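Local coordinates for protein putative 4-Hydroxy-2-oxoglutarate aldolase / 2-dehydro-3-deoxyphosphogluconate aldolase (Yersinia enterocolitica, PDB 3LM7) that is a putative aldolase of the KDGP aldolase family, built on a TIM-barrel fold, with its function assigned only tentatively, at residues A[203-208]-A[216-221]. Residues are numbered along the deposited sequence; the frame is centred on the assembly and turned at random.
Sequences QIVQIA and VIPHIY
In this TIM-barrel protein, helix 201-211 packs from outside against the extended segment 216-221, which runs between strands 17-20 and 189-192. V216 and P218 bond by backbone to R14, C16 and N18, I217 and H219 to L190 and P192, consistent with the segment closing the gap in the barrel wall between the two outermost strands. Two apolar pairs one helical turn apart carry the contact. At the first, V205 sets the CG2 methyl against the ring of P218, 4.0 Å from CG and 4.1 Å from CB, so one methyl sits against the CB-CG bond of the ring. With chi1 at 179°, V205 CG1 is anti to the backbone N and CG2, beside that N, is the branch that meets P218. At the second, the A208 methyl faces both branches of V216: CB is 3.7 Å from CG2 and 4.0 Å from CG1. P192 touches V216 and P218, and Y176 of helix 173-185 touches A208. Farther along, H219 ND1 and Y221 OH share a hydrogen bond of 2.5 Å, and H219 NE2 is hydrogen-bonded to OE1 of E191. No hydrogen bond joins 203-208 to 216-221, so their buried interface rests on van der Waals and hydrophobic contact.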
loop_
_atom_site.group_PDB
_atom_site.type_symbol
_atom_site.label_atom_id
_atom_site.label_comp_id
_atom_site.label_asym_id
_atom_site.label_seq_id
_atom_site.Cartn_x
_atom_site.Cartn_y
_atom_site.Cartn_z
ATOM N N GLN A 203 -11.696 8.455 14.665
ATOM C CA GLN A 203 -12.722 7.755 13.937
ATOM C C GLN A 203 -12.559 8.006 12.411
ATOM O O GLN A 203 -12.642 7.088 11.629
ATOM C CB GLN A 203 -14.097 8.219 14.417
ATOM C CG GLN A 203 -15.230 7.492 13.653
ATOM C CD GLN A 203 -16.616 8.005 14.080
ATOM O OE1 GLN A 203 -16.718 8.799 15.011
ATOM N NE2 GLN A 203 -17.657 7.625 13.346
ATOM N N ILE A 204 -12.217 9.220 12.031
ATOM C CA ILE A 204 -12.085 9.543 10.629
ATOM C C ILE A 204 -10.934 8.778 9.955
ATOM O O ILE A 204 -11.088 8.208 8.849
ATOM C CB ILE A 204 -11.958 11.126 10.431
ATOM C CG1 ILE A 204 -13.358 11.767 10.576
ATOM C CG2 ILE A 204 -11.343 11.420 9.041
ATOM C CD1 ILE A 204 -13.393 13.347 10.787
ATOM N N VAL A 205 -9.793 8.731 10.635
ATOM C CA VAL A 205 -8.691 7.917 10.150
ATOM C C VAL A 205 -8.985 6.412 10.217
ATOM O O VAL A 205 -8.659 5.693 9.267
ATOM C CB VAL A 205 -7.352 8.260 10.880
ATOM C CG1 VAL A 205 -6.189 7.340 10.336
ATOM C CG2 VAL A 205 -7.018 9.792 10.690
ATOM N N GLN A 206 -9.657 5.948 11.266
ATOM C CA GLN A 206 -9.893 4.531 11.384
ATOM C C GLN A 206 -10.775 4.082 10.202
ATOM O O GLN A 206 -10.641 2.973 9.705
ATOM C CB GLN A 206 -10.661 4.249 12.678
ATOM C CG GLN A 206 -10.762 2.756 13.043
ATOM C CD GLN A 206 -9.421 2.132 13.398
ATOM O OE1 GLN A 206 -8.793 2.520 14.392
ATOM N NE2 GLN A 206 -8.985 1.163 12.598
ATOM N N ILE A 207 -11.754 4.909 9.819
ATOM C CA ILE A 207 -12.597 4.518 8.674
ATOM C C ILE A 207 -11.765 4.221 7.443
ATOM O O ILE A 207 -11.993 3.231 6.735
ATOM C CB ILE A 207 -13.601 5.664 8.377
ATOM C CG1 ILE A 207 -14.740 5.570 9.377
ATOM C CG2 ILE A 207 -14.131 5.606 6.900
ATOM C CD1 ILE A 207 -15.595 6.871 9.378
ATOM N N ALA A 208 -10.777 5.078 7.174
ATOM C CA ALA A 208 -9.891 4.873 5.999
ATOM C C ALA A 208 -9.036 3.612 6.184
ATOM O O ALA A 208 -8.843 2.841 5.207
ATOM C CB ALA A 208 -8.924 6.131 5.748
ATOM N N VAL A 216 -2.865 7.402 3.995
ATOM C CA VAL A 216 -3.886 8.342 4.433
ATOM C C VAL A 216 -3.196 9.589 4.930
ATOM O O VAL A 216 -2.236 9.484 5.705
ATOM C CB VAL A 216 -4.766 7.756 5.600
ATOM C CG1 VAL A 216 -5.921 8.720 5.880
ATOM C CG2 VAL A 216 -5.276 6.355 5.174
ATOM N N ILE A 217 -3.621 10.758 4.446
ATOM C CA ILE A 217 -2.962 12.030 4.822
ATOM C C ILE A 217 -4.096 12.932 5.336
ATOM O O ILE A 217 -4.723 13.661 4.581
ATOM C CB ILE A 217 -2.167 12.710 3.645
ATOM C CG1 ILE A 217 -1.049 11.771 3.155
ATOM C CG2 ILE A 217 -1.554 14.116 4.123
ATOM C CD1 ILE A 217 -0.316 12.278 1.809
ATOM N N PRO A 218 -4.412 12.836 6.640
ATOM C CA PRO A 218 -5.526 13.664 7.133
ATOM C C PRO A 218 -5.049 15.091 7.316
ATOM O O PRO A 218 -3.883 15.284 7.693
ATOM C CB PRO A 218 -5.855 13.046 8.500
ATOM C CG PRO A 218 -4.605 12.425 8.960
ATOM C CD PRO A 218 -3.922 11.878 7.659
ATOM N N HIS A 219 -5.925 16.071 7.086
ATOM C CA HIS A 219 -5.549 17.459 7.255
ATOM C C HIS A 219 -6.225 17.987 8.495
ATOM O O HIS A 219 -7.407 17.758 8.650
ATOM C CB HIS A 219 -6.025 18.278 6.039
ATOM C CG HIS A 219 -5.284 17.940 4.791
ATOM N ND1 HIS A 219 -4.631 18.894 4.048
ATOM C CD2 HIS A 219 -5.068 16.752 4.169
ATOM C CE1 HIS A 219 -4.065 18.315 2.995
ATOM N NE2 HIS A 219 -4.333 17.022 3.028
ATOM N N ILE A 220 -5.470 18.683 9.356
ATOM C CA ILE A 220 -6.029 19.217 10.606
ATOM C C ILE A 220 -5.599 20.666 10.773
ATOM O O ILE A 220 -4.439 20.952 10.906
ATOM C CB ILE A 220 -5.599 18.397 11.865
ATOM C CG1 ILE A 220 -5.612 16.869 11.595
ATOM C CG2 ILE A 220 -6.523 18.776 13.041
ATOM C CD1 ILE A 220 -4.308 16.330 10.914
ATOM N N TYR A 221 -6.553 21.569 10.690
ATOM C CA TYR A 221 -6.279 22.981 10.493
ATOM C C TYR A 221 -6.826 23.748 11.716
ATOM O O TYR A 221 -6.314 23.568 12.802
ATOM C CB TYR A 221 -6.913 23.471 9.194
ATOM C CG TYR A 221 -6.307 22.878 7.919
ATOM C CD1 TYR A 221 -4.985 22.411 7.870
ATOM C CD2 TYR A 221 -7.039 22.842 6.763
ATOM C CE1 TYR A 221 -4.426 21.845 6.669
ATOM C CE2 TYR A 221 -6.478 22.347 5.547
ATOM C CZ TYR A 221 -5.185 21.859 5.526
ATOM O OH TYR A 221 -4.669 21.410 4.322
#